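CIR protein (Plasmodium chabaudi chabaudi, PDB 6ZYV) is of unknown function but belongs to the variant Plasmodium interspersed repeat (PIR) family, whose members are linked to infected red blood cells. Local coordinates at residues E83-A88 with K137-K142; M69-H72 with D76-C79. The protein carries 5 engineered substitutions. All blocks are in the same frame, centred on the assembly; numbering follows the deposited sequence.

In the fold
The modelled ectodomain is helical, without strands, and the two contacts meet at the start of helix 81-101. Contact 2 comes first along the chain: 69-72 lies at the C-terminal part of helix 55-71, and 76-79 lies in the disulfide-tied loop leading into helix 81-101. Contact 1 then joins 83-88 of that helix to 137-142 of helix 134-149, 49 residues later. Their centres are about 14 Å apart, and they touch where Lys84 CE lies 3.4 Å from Cys79 O and Tyr87 O lies 3.6 Å from Phe70 CD2. Contact 2 is therefore a local surface turn between successive helices, whereas contact 1 is a longer-range, partly buried helix pairing.

Contact 1 of 2, residues E83-A88 with K137-K142; sequences EKDQYA and KGIVDK
A first torsion of -71° in Ile139 places CG2 anti to the backbone N and CG1 anti to the carbonyl carbon, which turns CG2 to Ala88 and Asp85 and sends CG1 and CD1 toward Lys84. The motif is a helix-helix pair of an all-helical ectodomain, between helix 81-101 and helix 134-149. The two segments run in broadly the same direction, with 37° between their axes and a closest axial approach of 9.6 Å.

Ile139 carries the contact, supplying 83 of the 175 Å² buried between the segments. Its CG2 methyl points into the opposite helix: it meets the methyl of Ala88, CB to CG2 3.7 Å, and at a similar range the backbone at Asp85, whose CA is 3.8 Å from CG2. Ala88 is buried and points its CB directly at the isoleucine. The other branch, extended to CD1, runs along the partner helix toward Lys84, whose CB is 4.3 Å from CD1. Beyond that the lysine chain leads away, and its aliphatic base alone takes part.

Asp85 marks the more polar margin. With CG anti to its own N (chi1 180°), its carboxylate reaches out next to Ile139, and OD1 is engaged by a salt bridge to Lys143, one residue beyond 137-142. No hydrogen bond crosses between the two segments themselves; their union is apolar, flanked by this charge pair. The second carboxylate oxygen, Asp85 OD2, passes the Ile139 CG2 methyl at 4.0 Å.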
loop_
_atom_site.group_PDB
_atom_site.type_symbol
_atom_site.label_atom_id
_atom_site.label_comp_id
_atom_site.label_asym_id
_atom_site.label_seq_id
_atom_site.Cartn_x
_atom_site.Cartn_y
_atom_site.Cartn_z
ATOM N N GLU A 83 6.497 -9.718 8.713
ATOM C CA GLU A 83 6.902 -8.718 7.732
ATOM C C GLU A 83 6.329 -9.094 6.376
ATOM O O GLU A 83 5.741 -8.255 5.736
ATOM C CB GLU A 83 8.444 -8.577 7.651
ATOM C CG GLU A 83 9.049 -7.766 8.785
ATOM C CD GLU A 83 10.554 -7.918 8.940
ATOM O OE1 GLU A 83 11.250 -6.885 9.089
ATOM O OE2 GLU A 83 11.043 -9.070 8.897
ATOM N N LYS A 84 6.444 -10.351 5.949
ATOM C CA LYS A 84 5.887 -10.794 4.664
ATOM C C LYS A 84 4.377 -10.483 4.576
ATOM O O LYS A 84 3.916 -9.945 3.566
ATOM C CB LYS A 84 6.094 -12.306 4.477
ATOM C CG LYS A 84 7.460 -12.668 3.995
ATOM C CD LYS A 84 7.797 -14.093 4.392
ATOM C CE LYS A 84 9.149 -14.534 3.895
ATOM N NZ LYS A 84 9.481 -15.890 4.408
ATOM N N ASP A 85 3.649 -10.769 5.682
ATOM C CA ASP A 85 2.212 -10.551 5.784
ATOM C C ASP A 85 1.885 -9.049 5.691
ATOM O O ASP A 85 1.022 -8.649 4.920
ATOM C CB ASP A 85 1.686 -11.164 7.101
ATOM C CG ASP A 85 0.198 -10.982 7.297
ATOM O OD1 ASP A 85 -0.209 -9.923 7.838
ATOM O OD2 ASP A 85 -0.567 -11.890 6.903
ATOM N N GLN A 86 2.608 -8.223 6.447
ATOM C CA GLN A 86 2.417 -6.785 6.438
ATOM C C GLN A 86 2.687 -6.188 5.039
ATOM O O GLN A 86 1.876 -5.400 4.561
ATOM C CB GLN A 86 3.351 -6.156 7.484
ATOM C CG GLN A 86 2.944 -4.771 7.922
ATOM C CD GLN A 86 3.992 -4.087 8.797
ATOM O OE1 GLN A 86 5.196 -4.349 8.719
ATOM N NE2 GLN A 86 3.558 -3.160 9.637
ATOM N N TYR A 87 3.785 -6.589 4.371
ATOM C CA TYR A 87 4.137 -6.051 3.068
ATOM C C TYR A 87 3.215 -6.523 1.985
ATOM O O TYR A 87 2.880 -5.731 1.099
ATOM C CB TYR A 87 5.622 -6.313 2.730
ATOM C CG TYR A 87 6.514 -5.551 3.685
ATOM C CD1 TYR A 87 6.232 -4.235 4.027
ATOM C CD2 TYR A 87 7.600 -6.162 4.299
ATOM C CE1 TYR A 87 6.989 -3.556 4.974
ATOM C CE2 TYR A 87 8.369 -5.490 5.246
ATOM C CZ TYR A 87 8.061 -4.184 5.573
ATOM O OH TYR A 87 8.824 -3.494 6.473
ATOM N N ALA A 88 2.752 -7.779 2.059
ATOM C CA ALA A 88 1.773 -8.270 1.077
ATOM C C ALA A 88 0.465 -7.467 1.208
ATOM O O ALA A 88 -0.136 -7.094 0.208
ATOM C CB ALA A 88 1.498 -9.748 1.292
ATOM N N LYS A 137 1.399 -17.899 -0.646
ATOM C CA LYS A 137 0.162 -17.910 -1.416
ATOM C C LYS A 137 -1.064 -17.771 -0.464
ATOM O O LYS A 137 -1.979 -17.027 -0.778
ATOM C CB LYS A 137 0.065 -19.179 -2.288
ATOM C CG LYS A 137 -1.168 -19.218 -3.197
ATOM C CD LYS A 137 -1.305 -17.981 -4.109
ATOM C CE LYS A 137 -2.655 -17.931 -4.800
ATOM N NZ LYS A 137 -2.873 -16.646 -5.519
ATOM N N GLY A 138 -0.987 -18.375 0.716
ATOM C CA GLY A 138 -2.028 -18.280 1.726
ATOM C C GLY A 138 -2.168 -16.864 2.238
ATOM O O GLY A 138 -3.284 -16.396 2.438
ATOM N N ILE A 139 -1.037 -16.173 2.447
ATOM C CA ILE A 139 -1.002 -14.775 2.870
ATOM C C ILE A 139 -1.669 -13.911 1.790
ATOM O O ILE A 139 -2.539 -13.112 2.107
ATOM C CB ILE A 139 0.463 -14.324 3.147
ATOM C CG1 ILE A 139 1.004 -14.980 4.431
ATOM C CG2 ILE A 139 0.578 -12.798 3.226
ATOM C CD1 ILE A 139 2.511 -14.678 4.725
ATOM N N VAL A 140 -1.257 -14.075 0.520
ATOM C CA VAL A 140 -1.813 -13.324 -0.599
ATOM C C VAL A 140 -3.321 -13.548 -0.723
ATOM O O VAL A 140 -4.080 -12.573 -0.862
ATOM C CB VAL A 140 -1.088 -13.672 -1.916
ATOM C CG1 VAL A 140 -1.835 -13.111 -3.120
ATOM C CG2 VAL A 140 0.334 -13.178 -1.883
ATOM N N ASP A 141 -3.750 -14.817 -0.651
ATOM C CA ASP A 141 -5.165 -15.159 -0.730
ATOM C C ASP A 141 -5.985 -14.522 0.394
ATOM O O ASP A 141 -7.107 -14.086 0.142
ATOM C CB ASP A 141 -5.365 -16.678 -0.713
ATOM C CG ASP A 141 -5.150 -17.337 -2.047
ATOM O OD1 ASP A 141 -5.290 -16.631 -3.094
ATOM O OD2 ASP A 141 -4.839 -18.564 -2.062
ATOM N N LYS A 142 -5.429 -14.487 1.628
ATOM C CA LYS A 142 -6.111 -13.897 2.759
ATOM C C LYS A 142 -6.246 -12.406 2.544
ATOM O O LYS A 142 -7.305 -11.873 2.806
ATOM C CB LYS A 142 -5.345 -14.150 4.068
ATOM C CG LYS A 142 -6.230 -14.626 5.228
ATOM C CD LYS A 142 -7.483 -13.798 5.577
ATOM C CE LYS A 142 -8.515 -14.739 6.170
ATOM N NZ LYS A 142 -9.821 -14.117 6.567
#

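Contact 2 of 2, residues M69-H72 with D76-C79; sequences MFEH and DDEC
A disulfide-closed loop, Cys74 to Cys79, follows helix 55-71, and this contact folds that loop back on the end of the helix through Glu71 and His72 on one side and Asp77 and Cys79 on the other. A His-carboxylate hydrogen bond is its polar clasp: His72 ND1 donates to Asp77 OD2 over 2.6 Å. The bond is bent, 134° at the hydrogen; OD2 accepts with its syn lone pair while lying 23° out of the ring plane. The nearby carboxylates of Asp77 and Glu71 could favour a protonated, cationic imidazole.

Asp76 and Asp77 both have positive phi values, so the backbone turns in a left-handed conformation and brings Asp77 CA up to the Glu71 carbonyl. There its C-H points at Glu71 O, 3.6 Å from CA and nearly straight at 167°.

The Glu71 side chain, extended and with CG anti to the backbone N, crosses that of Asp77 at about a right angle. Glu71 OE2 is 3.0 Å from Asp77 O, but both are acceptors and no bond joins them; OE2 is hydrogen-bonded instead by Ser129 OG. The carboxylates are themselves close, with Glu71 OE1 3.8 Å from Asp77 OD2, a repulsion which His72, if protonated, could partly offset. A water lies in hydrogen-bonding range of both, 3.0 Å from Asp77 OD2 and closer to Glu71 OE1, though it has more acceptors in reach than protons to give. Cys79 SG, of the disulfide to Cys74, packs on the aliphatic part of Glu71, 3.8 Å from CG.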
loop_
_atom_site.group_PDB
_atom_site.type_symbol
_atom_site.label_atom_id
_atom_site.label_comp_id
_atom_site.label_asym_id
_atom_site.label_seq_id
_atom_site.Cartn_x
_atom_site.Cartn_y
_atom_site.Cartn_z
ATOM N N MET A 69 10.794 -3.861 -3.485
ATOM C CA MET A 69 11.233 -2.746 -2.653
ATOM C C MET A 69 10.862 -2.922 -1.199
ATOM O O MET A 69 11.665 -2.597 -0.348
ATOM C CB MET A 69 10.643 -1.420 -3.158
ATOM C CG MET A 69 11.200 -0.989 -4.475
ATOM S SD MET A 69 12.988 -0.720 -4.482
ATOM C CE MET A 69 13.129 0.637 -3.278
ATOM N N PHE A 70 9.650 -3.404 -0.896
ATOM C CA PHE A 70 9.214 -3.606 0.480
ATOM C C PHE A 70 10.092 -4.658 1.165
ATOM O O PHE A 70 10.433 -4.495 2.332
ATOM C CB PHE A 70 7.734 -4.047 0.563
ATOM C CG PHE A 70 6.688 -3.027 0.166
ATOM C CD1 PHE A 70 7.032 -1.700 -0.047
ATOM C CD2 PHE A 70 5.366 -3.407 -0.036
ATOM C CE1 PHE A 70 6.074 -0.778 -0.440
ATOM C CE2 PHE A 70 4.399 -2.473 -0.386
ATOM C CZ PHE A 70 4.752 -1.169 -0.589
ATOM N N GLU A 71 10.447 -5.745 0.459
ATOM C CA GLU A 71 11.310 -6.782 1.034
ATOM C C GLU A 71 12.703 -6.182 1.421
ATOM O O GLU A 71 13.310 -6.626 2.391
ATOM C CB GLU A 71 11.470 -7.945 0.036
ATOM C CG GLU A 71 12.314 -9.101 0.544
ATOM C CD GLU A 71 12.709 -10.153 -0.484
ATOM O OE1 GLU A 71 12.836 -9.823 -1.685
ATOM O OE2 GLU A 71 12.915 -11.315 -0.073
ATOM N N HIS A 72 13.171 -5.143 0.711
ATOM C CA HIS A 72 14.449 -4.491 1.035
ATOM C C HIS A 72 14.441 -3.828 2.411
ATOM O O HIS A 72 15.513 -3.558 2.950
ATOM C CB HIS A 72 14.800 -3.411 0.011
ATOM C CG HIS A 72 15.032 -3.916 -1.368
ATOM N ND1 HIS A 72 15.653 -5.129 -1.598
ATOM C CD2 HIS A 72 14.771 -3.321 -2.556
ATOM C CE1 HIS A 72 15.742 -5.235 -2.914
ATOM N NE2 HIS A 72 15.205 -4.178 -3.527
ATOM N N ASP A 76 18.828 -7.858 5.427
ATOM C CA ASP A 76 19.340 -8.778 4.424
ATOM C C ASP A 76 18.270 -9.301 3.485
ATOM O O ASP A 76 18.406 -10.414 2.982
ATOM C CB ASP A 76 20.085 -9.943 5.087
ATOM C CG ASP A 76 21.244 -9.543 5.964
ATOM O OD1 ASP A 76 21.634 -8.358 5.935
ATOM O OD2 ASP A 76 21.775 -10.417 6.664
ATOM N N ASP A 77 17.196 -8.523 3.267
ATOM C CA ASP A 77 16.023 -8.930 2.476
ATOM C C ASP A 77 15.355 -10.212 3.022
ATOM O O ASP A 77 14.652 -10.900 2.283
ATOM C CB ASP A 77 16.384 -9.089 0.984
ATOM C CG ASP A 77 16.507 -7.758 0.271
ATOM O OD1 ASP A 77 17.347 -6.927 0.696
ATOM O OD2 ASP A 77 15.740 -7.527 -0.693
ATOM N N GLU A 78 15.615 -10.557 4.291
ATOM C CA GLU A 78 15.076 -11.764 4.921
ATOM C C GLU A 78 13.942 -11.400 5.843
ATOM O O GLU A 78 14.146 -11.079 7.007
ATOM C CB GLU A 78 16.178 -12.535 5.665
ATOM C CG GLU A 78 17.126 -13.208 4.695
ATOM C CD GLU A 78 18.207 -14.033 5.349
ATOM O OE1 GLU A 78 18.527 -13.761 6.531
ATOM O OE2 GLU A 78 18.732 -14.954 4.681
ATOM N N CYS A 79 12.740 -11.409 5.294
ATOM C CA CYS A 79 11.563 -11.013 6.029
ATOM C C CYS A 79 11.014 -12.117 6.930
ATOM O O CYS A 79 10.959 -13.275 6.536
ATOM C CB CYS A 79 10.492 -10.495 5.071
ATOM S SG CYS A 79 10.997 -9.051 4.089
HETATM O O HOH W 1 13.761 -7.856 -2.889
#